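Local coordinates for protein GCN5-related N-acetyltransferase (Kribbella flavida, PDB 4H89) that is probably an acyltransferase of the GNAT superfamily, most likely moving an acetyl group from acetyl-CoA onto an acceptor that has not been identified, at residues S49-P54 and S93-A98; A76-N81 and Q111-W116; A155-H158 and G162-G165; I125-V130 and L144-I149. One frame throughout, in Å; residues are numbered along the deposited sequence. Where two conformers were deposited one is given.

Contact 1 of 4, residues S49-P54 and S93-A98; sequences SLWMTP and SFMVAA
The benzo end of Trp51 reaches from helix 44-51 onto Ser93 and Met95 (a selenomethionine) of strand 89-96, where helices pack on one face of the GNAT fold's central sheet. The tight part is this ring end. Met95 SE lies over one face of the indole, 4.4 Å from the centroid of the six-membered ring of Trp51 and 14° off its normal, a Met-aromatic contact. Met95 CG presses on Trp51 CH2 at 3.7 Å, while Ser93 CB meets Trp51 CZ3 at the same distance. Trp51 CG is anti to the backbone N (chi1 -167°), which carries the indole away from the helix to the strand; its NE1 hydrogen-bonds Ser75 OG. Helix 19-32 closes the packing, with Trp19 on Trp51 and Phe26 and Ile29 on Met95. The loose side begins at Met52, where the chain leaves helical geometry and runs out to the exposed Pro54 without touching the strand again. Cutting Trp51 back to an alanine would probably open a gap between helix and sheet and leave Met95 SE without its aromatic surface and Ser75 OG without its indole partner. Phe94 points to the other face of the sheet, but its N sits at the indole edge, 4.0 Å from Trp51 CH2.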
loop_
_atom_site.group_PDB
_atom_site.type_symbol
_atom_site.label_atom_id
_atom_site.label_comp_id
_atom_site.label_asym_id
_atom_site.label_seq_id
_atom_site.Cartn_x
_atom_site.Cartn_y
_atom_site.Cartn_z
ATOM N N SER A 49 -12.413 10.621 6.590
ATOM C CA SER A 49 -11.426 9.966 7.456
ATOM C C SER A 49 -10.150 9.590 6.708
ATOM O O SER A 49 -9.042 9.674 7.282
ATOM C CB SER A 49 -12.029 8.736 8.101
ATOM O OG SER A 49 -12.895 9.181 9.145
ATOM N N LEU A 50 -10.284 9.164 5.453
ATOM C CA LEU A 50 -9.125 8.778 4.676
ATOM C C LEU A 50 -8.315 10.001 4.284
ATOM O O LEU A 50 -7.094 9.918 4.197
ATOM C CB LEU A 50 -9.546 8.013 3.436
ATOM C CG LEU A 50 -10.005 6.568 3.666
ATOM C CD1 LEU A 50 -10.176 5.900 2.312
ATOM C CD2 LEU A 50 -9.037 5.741 4.530
ATOM N N TRP A 51 -8.983 11.137 4.082
ATOM C CA TRP A 51 -8.337 12.311 3.502
ATOM C C TRP A 51 -7.838 13.370 4.492
ATOM O O TRP A 51 -6.715 13.875 4.370
ATOM C CB TRP A 51 -9.287 12.965 2.478
ATOM C CG TRP A 51 -8.551 13.958 1.674
ATOM C CD1 TRP A 51 -8.513 15.295 1.849
ATOM C CD2 TRP A 51 -7.692 13.655 0.588
ATOM N NE1 TRP A 51 -7.626 15.854 0.966
ATOM C CE2 TRP A 51 -7.115 14.860 0.168
ATOM C CE3 TRP A 51 -7.335 12.470 -0.054
ATOM C CZ2 TRP A 51 -6.224 14.924 -0.902
ATOM C CZ3 TRP A 51 -6.431 12.530 -1.110
ATOM C CH2 TRP A 51 -5.876 13.747 -1.504
HETATM N N MSE A 52 -8.684 13.783 5.409
HETATM C CA MSE A 52 -8.381 14.762 6.431
HETATM C C MSE A 52 -7.527 14.097 7.471
HETATM O O MSE A 52 -7.687 12.923 7.762
HETATM C CB MSE A 52 -9.667 15.309 7.060
HETATM C CG MSE A 52 -10.586 16.018 6.085
HETATM SE SE MSE A 52 -9.908 17.556 5.114
HETATM C CE MSE A 52 -10.024 18.720 6.577
ATOM N N THR A 53 -6.550 14.855 7.978
ATOM C CA THR A 53 -5.561 14.364 8.941
ATOM C C THR A 53 -5.961 14.783 10.319
ATOM O O THR A 53 -6.020 15.995 10.611
ATOM C CB THR A 53 -4.183 15.026 8.712
ATOM O OG1 THR A 53 -3.709 14.652 7.469
ATOM C CG2 THR A 53 -3.207 14.542 9.744
ATOM N N PRO A 54 -6.255 13.807 11.179
ATOM C CA PRO A 54 -6.522 14.122 12.592
ATOM C C PRO A 54 -5.237 14.404 13.379
ATOM O O PRO A 54 -4.179 13.841 13.092
ATOM C CB PRO A 54 -7.208 12.865 13.093
ATOM C CG PRO A 54 -6.777 11.761 12.218
ATOM C CD PRO A 54 -6.346 12.364 10.907
ATOM N N SER A 93 -0.993 11.939 -1.567
ATOM C CA SER A 93 -2.002 11.925 -2.610
ATOM C C SER A 93 -2.466 13.343 -2.910
ATOM O O SER A 93 -2.425 14.193 -2.047
ATOM C CB SER A 93 -3.220 11.097 -2.143
ATOM O OG SER A 93 -2.859 9.765 -1.840
ATOM N N PHE A 94 -2.901 13.544 -4.162
ATOM C CA PHE A 94 -3.277 14.859 -4.665
ATOM C C PHE A 94 -4.594 14.810 -5.398
ATOM O O PHE A 94 -4.852 13.861 -6.149
ATOM C CB PHE A 94 -2.196 15.393 -5.638
ATOM C CG PHE A 94 -0.844 15.451 -5.008
ATOM C CD1 PHE A 94 -0.453 16.564 -4.295
ATOM C CD2 PHE A 94 0.018 14.368 -5.044
ATOM C CE1 PHE A 94 0.765 16.590 -3.625
ATOM C CE2 PHE A 94 1.232 14.396 -4.374
ATOM C CZ PHE A 94 1.629 15.514 -3.702
HETATM N N MSE A 95 -5.395 15.854 -5.196
HETATM C CA MSE A 95 -6.626 16.038 -5.977
HETATM C C MSE A 95 -6.709 17.463 -6.368
HETATM O O MSE A 95 -6.628 18.351 -5.561
HETATM C CB MSE A 95 -7.846 15.700 -5.151
HETATM C CG MSE A 95 -7.701 14.275 -4.664
HETATM SE SE MSE A 95 -9.411 13.732 -3.943
HETATM C CE MSE A 95 -9.432 11.939 -4.715
ATOM N N VAL A 96 -6.882 17.682 -7.651
ATOM C CA VAL A 96 -7.068 19.022 -8.213
ATOM C C VAL A 96 -8.429 19.093 -8.907
ATOM O O VAL A 96 -8.771 18.233 -9.705
ATOM C CB VAL A 96 -5.952 19.350 -9.212
ATOM C CG1 VAL A 96 -6.175 20.703 -9.860
ATOM C CG2 VAL A 96 -4.576 19.314 -8.532
ATOM N N ALA A 97 -9.186 20.133 -8.614
ATOM C CA ALA A 97 -10.473 20.361 -9.274
ATOM C C ALA A 97 -10.333 20.377 -10.769
ATOM O O ALA A 97 -9.414 20.957 -11.287
ATOM C CB ALA A 97 -11.071 21.690 -8.798
ATOM N N ALA A 98 -11.238 19.710 -11.468
ATOM C CA ALA A 98 -11.177 19.710 -12.942
ATOM C C ALA A 98 -11.048 21.126 -13.514
ATOM O O ALA A 98 -10.239 21.404 -14.412
ATOM C CB ALA A 98 -12.386 19.027 -13.532
#

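Contact 2 of 4, residues A76-N81 and Q111-W116; sequences ANMYPN and QDMIDW
Met78, a selenomethionine like Met113, lays its side chain over the six-membered ring of Trp116. Met78 CG stands 3.4 Å from the centroid of that ring, only 14° off the normal, so its hydrogens make a CH-pi contact with the face. The chain then bends, and Met78 SE ends up 4.0 Å from the same centroid of Trp116 but at a slant, a more oblique Met-aromatic approach. This course depends on chi1 of 62°, which sets Met78 CG between its own backbone N and carbonyl carbon. Trp116, its CG anti to the backbone N, extends its indole toward the strand, and Tyr79 N approaches the far end of the ring at 4.0 Å from Trp116 CH2. Phe122 meets the indole as well.

Helix 105-119 is the helix of the beta-alpha-beta crossover joining the parallel strands 89-96 and 124-131 of the GNAT fold, and here it also covers strand 72-80. The axes of strand 76-80 and helix 111-116 come within 9.5 Å and run 24° from parallel. Met113 passes Met78 in the opposing direction, Met113 CG lying 3.8 Å from Met78 CB and Met113 CE 4.1 Å from the same Met78 CB. Asp112 OD2 makes a salt bridge with Arg61 NH1 on the neighbouring strand.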
loop_
_atom_site.group_PDB
_atom_site.type_symbol
_atom_site.label_atom_id
_atom_site.label_comp_id
_atom_site.label_asym_id
_atom_site.label_seq_id
_atom_site.Cartn_x
_atom_site.Cartn_y
_atom_site.Cartn_z
ATOM N N ALA A 76 -4.108 18.123 -0.868
ATOM C CA ALA A 76 -3.123 17.056 -0.780
ATOM C C ALA A 76 -3.172 16.490 0.639
ATOM O O ALA A 76 -3.456 17.207 1.597
ATOM C CB ALA A 76 -1.727 17.543 -1.064
ATOM N N ASN A 77 -2.824 15.228 0.766
ATOM C CA ASN A 77 -2.524 14.747 2.081
ATOM C C ASN A 77 -1.237 13.943 2.010
ATOM O O ASN A 77 -0.843 13.434 0.954
ATOM C CB ASN A 77 -3.685 13.991 2.710
ATOM C CG ASN A 77 -3.854 12.631 2.132
ATOM O OD1 ASN A 77 -3.144 12.260 1.172
ATOM N ND2 ASN A 77 -4.726 11.885 2.689
HETATM N N MSE A 78 -0.549 13.905 3.145
HETATM C CA MSE A 78 0.823 13.433 3.244
HETATM C C MSE A 78 0.986 12.763 4.589
HETATM O O MSE A 78 0.398 13.180 5.590
HETATM C CB MSE A 78 1.800 14.600 2.970
HETATM C CG MSE A 78 1.673 15.746 4.009
HETATM SE SE MSE A 78 2.036 17.492 3.183
HETATM C CE MSE A 78 0.543 17.579 2.208
ATOM N N TYR A 79 1.847 11.743 4.632
ATOM C CA TYR A 79 1.853 10.843 5.792
ATOM C C TYR A 79 3.039 9.884 5.621
ATOM O O TYR A 79 3.542 9.748 4.525
ATOM C CB TYR A 79 0.506 10.028 5.837
ATOM C CG TYR A 79 0.060 9.586 4.459
ATOM C CD1 TYR A 79 0.548 8.439 3.845
ATOM C CD2 TYR A 79 -0.830 10.349 3.751
ATOM C CE1 TYR A 79 0.183 8.094 2.527
ATOM C CE2 TYR A 79 -1.216 10.022 2.465
ATOM C CZ TYR A 79 -0.721 8.914 1.849
ATOM O OH TYR A 79 -1.134 8.650 0.554
ATOM N N PRO A 80 3.405 9.140 6.652
ATOM C CA PRO A 80 4.409 8.096 6.442
ATOM C C PRO A 80 3.856 6.993 5.537
ATOM O O PRO A 80 2.688 6.557 5.703
ATOM C CB PRO A 80 4.705 7.575 7.869
ATOM C CG PRO A 80 4.184 8.665 8.780
ATOM C CD PRO A 80 3.007 9.227 8.055
ATOM N N ASN A 81 4.647 6.495 4.601
ATOM C CA ASN A 81 4.163 5.487 3.679
ATOM C C ASN A 81 3.896 4.170 4.344
ATOM O O ASN A 81 3.024 3.442 3.916
ATOM C CB ASN A 81 5.115 5.276 2.510
ATOM C CG ASN A 81 4.428 4.618 1.308
ATOM O OD1 ASN A 81 3.266 4.933 0.990
ATOM N ND2 ASN A 81 5.120 3.716 0.646
ATOM N N GLN A 111 5.086 20.583 -4.518
ATOM C CA GLN A 111 6.258 21.268 -3.993
ATOM C C GLN A 111 6.113 21.543 -2.499
ATOM O O GLN A 111 7.044 21.377 -1.724
ATOM C CB GLN A 111 6.528 22.562 -4.741
ATOM C CG GLN A 111 7.814 23.251 -4.298
ATOM C CD GLN A 111 9.042 22.392 -4.582
ATOM O OE1 GLN A 111 9.229 21.984 -5.703
ATOM N NE2 GLN A 111 9.783 22.011 -3.550
ATOM N N ASP A 112 4.938 21.996 -2.097
ATOM C CA ASP A 112 4.668 22.237 -0.687
ATOM C C ASP A 112 4.840 20.937 0.121
ATOM O O ASP A 112 5.391 20.943 1.219
ATOM C CB ASP A 112 3.264 22.823 -0.485
ATOM C CG ASP A 112 2.945 23.002 0.975
ATOM O OD1 ASP A 112 3.337 24.041 1.566
ATOM O OD2 ASP A 112 2.327 22.067 1.504
HETATM N N MSE A 113 4.367 19.826 -0.426
HETATM C CA MSE A 113 4.515 18.525 0.225
HETATM C C MSE A 113 5.999 18.123 0.349
HETATM O O MSE A 113 6.419 17.637 1.418
HETATM C CB MSE A 113 3.689 17.493 -0.567
HETATM C CG MSE A 113 3.715 16.077 -0.004
HETATM SE SE MSE A 113 5.195 15.029 -0.590
HETATM C CE MSE A 113 5.297 13.992 0.921
ATOM N N ILE A 114 6.782 18.362 -0.682
ATOM C CA ILE A 114 8.208 18.036 -0.635
ATOM C C ILE A 114 8.882 18.885 0.426
ATOM O O ILE A 114 9.717 18.368 1.194
ATOM C CB ILE A 114 8.859 18.327 -2.027
ATOM C CG1 ILE A 114 8.406 17.295 -3.047
ATOM C CG2 ILE A 114 10.394 18.361 -1.939
ATOM C CD1 ILE A 114 8.660 17.651 -4.506
ATOM N N ASP A 115 8.541 20.160 0.495
ATOM C CA ASP A 115 9.127 21.060 1.508
ATOM C C ASP A 115 8.756 20.595 2.918
ATOM O O ASP A 115 9.617 20.533 3.835
ATOM C CB ASP A 115 8.708 22.507 1.303
ATOM C CG ASP A 115 9.191 23.111 -0.017
ATOM O OD1 ASP A 115 10.011 22.497 -0.712
ATOM O OD2 ASP A 115 8.685 24.193 -0.347
ATOM N N TRP A 116 7.508 20.197 3.099
ATOM C CA TRP A 116 7.053 19.669 4.377
ATOM C C TRP A 116 7.819 18.413 4.748
ATOM O O TRP A 116 8.274 18.277 5.880
ATOM C CB TRP A 116 5.534 19.379 4.299
ATOM C CG TRP A 116 4.986 18.562 5.437
ATOM C CD1 TRP A 116 4.568 19.041 6.645
ATOM C CD2 TRP A 116 4.823 17.148 5.475
ATOM N NE1 TRP A 116 4.136 18.003 7.434
ATOM C CE2 TRP A 116 4.306 16.825 6.761
ATOM C CE3 TRP A 116 5.056 16.115 4.569
ATOM C CZ2 TRP A 116 3.961 15.518 7.128
ATOM C CZ3 TRP A 116 4.766 14.790 4.947
ATOM C CH2 TRP A 116 4.216 14.513 6.214
#

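Contact 3 of 4, residues A155-H158 and G162-G165; sequences AFHH and GYVG
Backbone hydrogen bonds lace Ala155-His158 to Gly162-Gly165 as an antiparallel hairpin with a classic beta bulge at the end away from its turn. Ala155 and Phe156 both face Val164, whose O accepts from Phe156 N at 3.0 Å and, weakly, from Ala155 N. Val164 N returns a nearly straight bond (171°) to Phe156 O in the carbonyl plane. Nearer the turn, His158 N donates to Gly162 O at 2.8 Å from above the carbonyl plane, and Gly162 N answers to His158 O.

The aromatic contact lies on the face carrying His157 and Tyr163. The imidazole edge meets the phenol face in a T-shaped pair with planes at 71°, His157 CD2 standing over the ring centre and 3.7 Å from Tyr163 CZ. His88 of the second subunit also packs edge-to-face with Tyr163. A serine in place of Tyr163 would probably leave both histidine rings without their aromatic partner and His157 freer to turn.

Apolar packing lies on the other face, where Val164 CG2 is 4.3 Å from Phe156 CD1. The paired NH and CO groups satisfy each other, so side chains serve outward packing: Phe156 and Val164 on Val131 of strand 124-131, Phe156 also on Pro85 of the second subunit.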
loop_
_atom_site.group_PDB
_atom_site.type_symbol
_atom_site.label_atom_id
_atom_site.label_comp_id
_atom_site.label_asym_id
_atom_site.label_seq_id
_atom_site.Cartn_x
_atom_site.Cartn_y
_atom_site.Cartn_z
ATOM N N ALA A 155 -1.930 -3.514 -14.083
ATOM C CA ALA A 155 -2.418 -3.493 -12.703
ATOM C C ALA A 155 -3.624 -2.586 -12.468
ATOM O O ALA A 155 -4.149 -2.501 -11.365
ATOM C CB ALA A 155 -1.303 -3.141 -11.737
ATOM N N PHE A 156 -4.076 -1.893 -13.519
ATOM C CA PHE A 156 -5.167 -0.930 -13.362
ATOM C C PHE A 156 -6.024 -0.996 -14.605
ATOM O O PHE A 156 -5.501 -0.897 -15.709
ATOM C CB PHE A 156 -4.570 0.492 -13.215
ATOM C CG PHE A 156 -5.588 1.582 -12.941
ATOM C CD1 PHE A 156 -6.228 2.230 -13.990
ATOM C CD2 PHE A 156 -5.892 1.974 -11.656
ATOM C CE1 PHE A 156 -7.128 3.237 -13.716
ATOM C CE2 PHE A 156 -6.774 2.987 -11.388
ATOM C CZ PHE A 156 -7.396 3.617 -12.416
ATOM N N HIS A 157 -7.338 -1.192 -14.460
ATOM C CA HIS A 157 -8.261 -1.196 -15.623
ATOM C C HIS A 157 -8.738 0.223 -15.919
ATOM O O HIS A 157 -9.453 0.833 -15.145
ATOM C CB HIS A 157 -9.456 -2.115 -15.395
ATOM C CG HIS A 157 -10.252 -2.269 -16.648
ATOM N ND1 HIS A 157 -11.344 -1.500 -16.944
ATOM C CD2 HIS A 157 -10.023 -3.029 -17.734
ATOM C CE1 HIS A 157 -11.755 -1.768 -18.172
ATOM N NE2 HIS A 157 -10.987 -2.716 -18.669
ATOM N N HIS A 158 -8.263 0.784 -17.019
ATOM C CA HIS A 158 -8.589 2.114 -17.442
ATOM C C HIS A 158 -9.807 2.031 -18.369
ATOM O O HIS A 158 -9.859 1.143 -19.215
ATOM C CB HIS A 158 -7.372 2.693 -18.166
ATOM C CG HIS A 158 -7.493 4.134 -18.528
ATOM N ND1 HIS A 158 -8.270 4.590 -19.567
ATOM C CD2 HIS A 158 -6.931 5.235 -17.969
ATOM C CE1 HIS A 158 -8.196 5.907 -19.617
ATOM N NE2 HIS A 158 -7.380 6.333 -18.660
ATOM N N GLY A 162 -7.767 0.152 -21.323
ATOM C CA GLY A 162 -7.737 -1.225 -20.882
ATOM C C GLY A 162 -6.810 -1.410 -19.687
ATOM O O GLY A 162 -6.586 -0.470 -18.900
ATOM N N TYR A 163 -6.290 -2.611 -19.550
ATOM C CA TYR A 163 -5.380 -2.880 -18.443
ATOM C C TYR A 163 -4.027 -2.217 -18.714
ATOM O O TYR A 163 -3.406 -2.478 -19.738
ATOM C CB TYR A 163 -5.181 -4.368 -18.183
ATOM C CG TYR A 163 -6.427 -5.074 -17.699
ATOM C CD1 TYR A 163 -6.858 -4.950 -16.385
ATOM C CD2 TYR A 163 -7.200 -5.848 -18.552
ATOM C CE1 TYR A 163 -7.997 -5.595 -15.940
ATOM C CE2 TYR A 163 -8.336 -6.496 -18.107
ATOM C CZ TYR A 163 -8.740 -6.373 -16.825
ATOM O OH TYR A 163 -9.867 -6.978 -16.345
ATOM N N VAL A 164 -3.628 -1.323 -17.829
ATOM C CA VAL A 164 -2.402 -0.536 -17.941
ATOM C C VAL A 164 -1.586 -0.637 -16.644
ATOM O O VAL A 164 -2.044 -1.122 -15.588
ATOM C CB VAL A 164 -2.703 0.939 -18.285
ATOM C CG1 VAL A 164 -3.475 1.011 -19.589
ATOM C CG2 VAL A 164 -3.443 1.664 -17.181
ATOM N N GLY A 165 -0.335 -0.195 -16.728
ATOM C CA GLY A 165 0.578 -0.322 -15.590
ATOM C C GLY A 165 0.368 0.692 -14.491
ATOM O O GLY A 165 -0.159 1.769 -14.689
#

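Contact 4 of 4, residues I125-V130 and L144-I149; sequences IQFNAV and LGFRVI
Phe146 stacks on Phe127 and butts against Ile125, sealing strand 124-131 to the residues that lead into strand 147-155. This is the end of the GNAT fold in which the last strand, 164-172, is inserted between these two, so that Phe146, just ahead of strand 147-155, reaches past strand 164-172 to strand 124-131. A Schellman motif ends helix 135-143 just before it, with Gly145 as the C-prime residue and Phe146 N bonded to Trp141 O.

From there CB of Phe146 points to strand 124-131, and CG, anti to the carbonyl carbon (chi1 -72°), swings the ring across it. Of the two sides of the ring, CD2 reaches Phe127 CE2 at 3.9 Å, while CE1 lies 4.0 Å from Phe127 CZ. Further out, Phe146 CE2 is held from two directions: Phe127 CE2 lies over the ring face at 3.6 Å, and Ile125 CG2 lies in the ring plane at the CE2-CZ edge, 3.7 Å from both Phe146 CE2 and Phe146 CZ. The two phenyl rings form an offset stack, centroids 4.3 Å apart and planes at 17°, each overlapping the rim of the other.

Trp141 packs edge-to-face with Phe127, and Arg171 of the intervening strand touches Phe146. Ile125 in turn rests on Met113 and Ile114 of helix 105-119, which ties the aromatic pair into the hydrophobic layer beneath that helix. At the very tip, Phe146 CZ comes within 3.3 Å of Phe127 CZ.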
loop_
_atom_site.group_PDB
_atom_site.type_symbol
_atom_site.label_atom_id
_atom_site.label_comp_id
_atom_site.label_asym_id
_atom_site.label_seq_id
_atom_site.Cartn_x
_atom_site.Cartn_y
_atom_site.Cartn_z
ATOM N N ILE A 125 10.424 10.125 -0.398
ATOM C CA ILE A 125 8.996 10.107 -0.699
ATOM C C ILE A 125 8.737 9.020 -1.740
ATOM O O ILE A 125 9.486 8.868 -2.689
ATOM C CB ILE A 125 8.504 11.437 -1.287
ATOM C CG1 ILE A 125 8.919 12.618 -0.425
ATOM C CG2 ILE A 125 6.987 11.452 -1.431
ATOM C CD1 ILE A 125 8.809 13.982 -1.092
ATOM N N GLN A 126 7.666 8.267 -1.555
ATOM C CA GLN A 126 7.291 7.198 -2.467
ATOM C C GLN A 126 5.824 7.368 -2.842
ATOM O O GLN A 126 4.985 7.607 -1.966
ATOM C CB GLN A 126 7.491 5.854 -1.755
ATOM C CG GLN A 126 7.097 4.629 -2.529
ATOM C CD GLN A 126 7.473 3.369 -1.835
ATOM O OE1 GLN A 126 8.460 3.315 -1.054
ATOM N NE2 GLN A 126 6.739 2.317 -2.125
ATOM N N PHE A 127 5.517 7.207 -4.134
ATOM C CA PHE A 127 4.130 7.072 -4.615
ATOM C C PHE A 127 3.979 5.613 -5.046
ATOM O O PHE A 127 4.687 5.154 -5.931
ATOM C CB PHE A 127 3.843 8.025 -5.804
ATOM C CG PHE A 127 3.990 9.473 -5.483
ATOM C CD1 PHE A 127 3.906 9.980 -4.168
ATOM C CD2 PHE A 127 4.282 10.365 -6.489
ATOM C CE1 PHE A 127 4.004 11.352 -3.914
ATOM C CE2 PHE A 127 4.368 11.719 -6.277
ATOM C CZ PHE A 127 4.257 12.229 -4.977
ATOM N N ASN A 128 3.048 4.897 -4.417
ATOM C CA ASN A 128 2.949 3.476 -4.615
ATOM C C ASN A 128 2.354 3.059 -5.939
ATOM O O ASN A 128 2.620 1.953 -6.406
ATOM C CB ASN A 128 2.131 2.884 -3.477
ATOM C CG ASN A 128 2.726 3.249 -2.171
ATOM O OD1 ASN A 128 3.892 2.889 -1.924
ATOM N ND2 ASN A 128 2.021 4.124 -1.394
ATOM N N ALA A 129 1.513 3.923 -6.510
ATOM C CA ALA A 129 0.740 3.558 -7.675
ATOM C C ALA A 129 0.353 4.781 -8.463
ATOM O O ALA A 129 -0.526 5.553 -8.084
ATOM C CB ALA A 129 -0.506 2.820 -7.252
ATOM N N VAL A 130 1.053 5.025 -9.541
ATOM C CA VAL A 130 0.788 6.102 -10.443
ATOM C C VAL A 130 0.403 5.488 -11.792
ATOM O O VAL A 130 1.128 4.699 -12.352
ATOM C CB VAL A 130 1.978 7.059 -10.631
ATOM C CG1 VAL A 130 1.547 8.202 -11.528
ATOM C CG2 VAL A 130 2.488 7.545 -9.265
ATOM N N LEU A 144 9.642 17.298 -10.710
ATOM C CA LEU A 144 9.863 17.610 -9.307
ATOM C C LEU A 144 10.787 16.619 -8.658
ATOM O O LEU A 144 10.874 16.577 -7.439
ATOM C CB LEU A 144 8.542 17.681 -8.563
ATOM C CG LEU A 144 7.682 18.877 -8.974
ATOM C CD1 LEU A 144 6.298 18.715 -8.366
ATOM C CD2 LEU A 144 8.336 20.194 -8.609
ATOM N N GLY A 145 11.461 15.793 -9.451
ATOM C CA GLY A 145 12.523 14.948 -8.949
ATOM C C GLY A 145 12.204 13.491 -8.713
ATOM O O GLY A 145 13.074 12.737 -8.317
ATOM N N PHE A 146 10.968 13.075 -8.940
ATOM C CA PHE A 146 10.601 11.670 -8.776
ATOM C C PHE A 146 11.023 10.862 -9.976
ATOM O O PHE A 146 11.029 11.362 -11.087
ATOM C CB PHE A 146 9.083 11.514 -8.603
ATOM C CG PHE A 146 8.549 11.978 -7.283
ATOM C CD1 PHE A 146 8.270 13.306 -7.077
ATOM C CD2 PHE A 146 8.228 11.069 -6.306
ATOM C CE1 PHE A 146 7.816 13.735 -5.854
ATOM C CE2 PHE A 146 7.775 11.499 -5.073
ATOM C CZ PHE A 146 7.522 12.819 -4.863
ATOM N N ARG A 147 11.363 9.609 -9.744
ATOM C CA ARG A 147 11.625 8.683 -10.829
ATOM C C ARG A 147 10.810 7.432 -10.687
ATOM O O ARG A 147 10.400 7.038 -9.578
ATOM C CB ARG A 147 13.102 8.297 -10.924
ATOM C CG ARG A 147 13.616 7.387 -9.818
ATOM C CD ARG A 147 15.017 6.798 -10.107
ATOM N NE ARG A 147 15.599 6.122 -8.933
ATOM C CZ ARG A 147 15.877 4.823 -8.853
ATOM N NH1 ARG A 147 16.396 4.314 -7.723
ATOM N NH2 ARG A 147 15.655 4.032 -9.896
ATOM N N VAL A 148 10.595 6.766 -11.821
ATOM C CA VAL A 148 9.931 5.490 -11.826
ATOM C C VAL A 148 10.943 4.403 -11.379
ATOM O O VAL A 148 11.985 4.225 -11.989
ATOM C CB VAL A 148 9.385 5.164 -13.198
ATOM C CG1 VAL A 148 8.755 3.760 -13.223
ATOM C CG2 VAL A 148 8.336 6.198 -13.594
ATOM N N ILE A 149 10.629 3.722 -10.266
ATOM C CA ILE A 149 11.406 2.595 -9.696
ATOM C C ILE A 149 11.116 1.322 -10.484
ATOM O O ILE A 149 11.948 0.457 -10.645
ATOM C CB ILE A 149 10.964 2.401 -8.156
ATOM C CG1 ILE A 149 11.412 3.578 -7.319
ATOM C CG2 ILE A 149 11.354 1.068 -7.560
ATOM C CD1 ILE A 149 12.903 3.767 -7.373
#

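Overall arrangement
Contacts 1, 2 and 4 touch one another through a single sheet, contact 1 packing on one face and contacts 2 and 4 on the other. Contact 1 joins contact 2 through a probable strand-to-strand hydrogen bond, Ser93 N to Asn77 O at 2.9 Å, and meets contact 4 where Phe94 CE2 packs 3.8 Å from Phe127 CZ. Contact 2 reaches contact 4 through Met113 SE, 3.8 Å from Ile125 CD1. Contact 3 is remote from contacts 1 and 2, centres about 23 and 26 Å apart, but its nearest atoms lie about 4 Å from contact 4 without touching; both meet the second subunit. In GNAT enzymes acetyl-CoA binds between the splayed strands corresponding to 89-96 and 124-131, so contacts 1 and 4 probably flank the cofactor site.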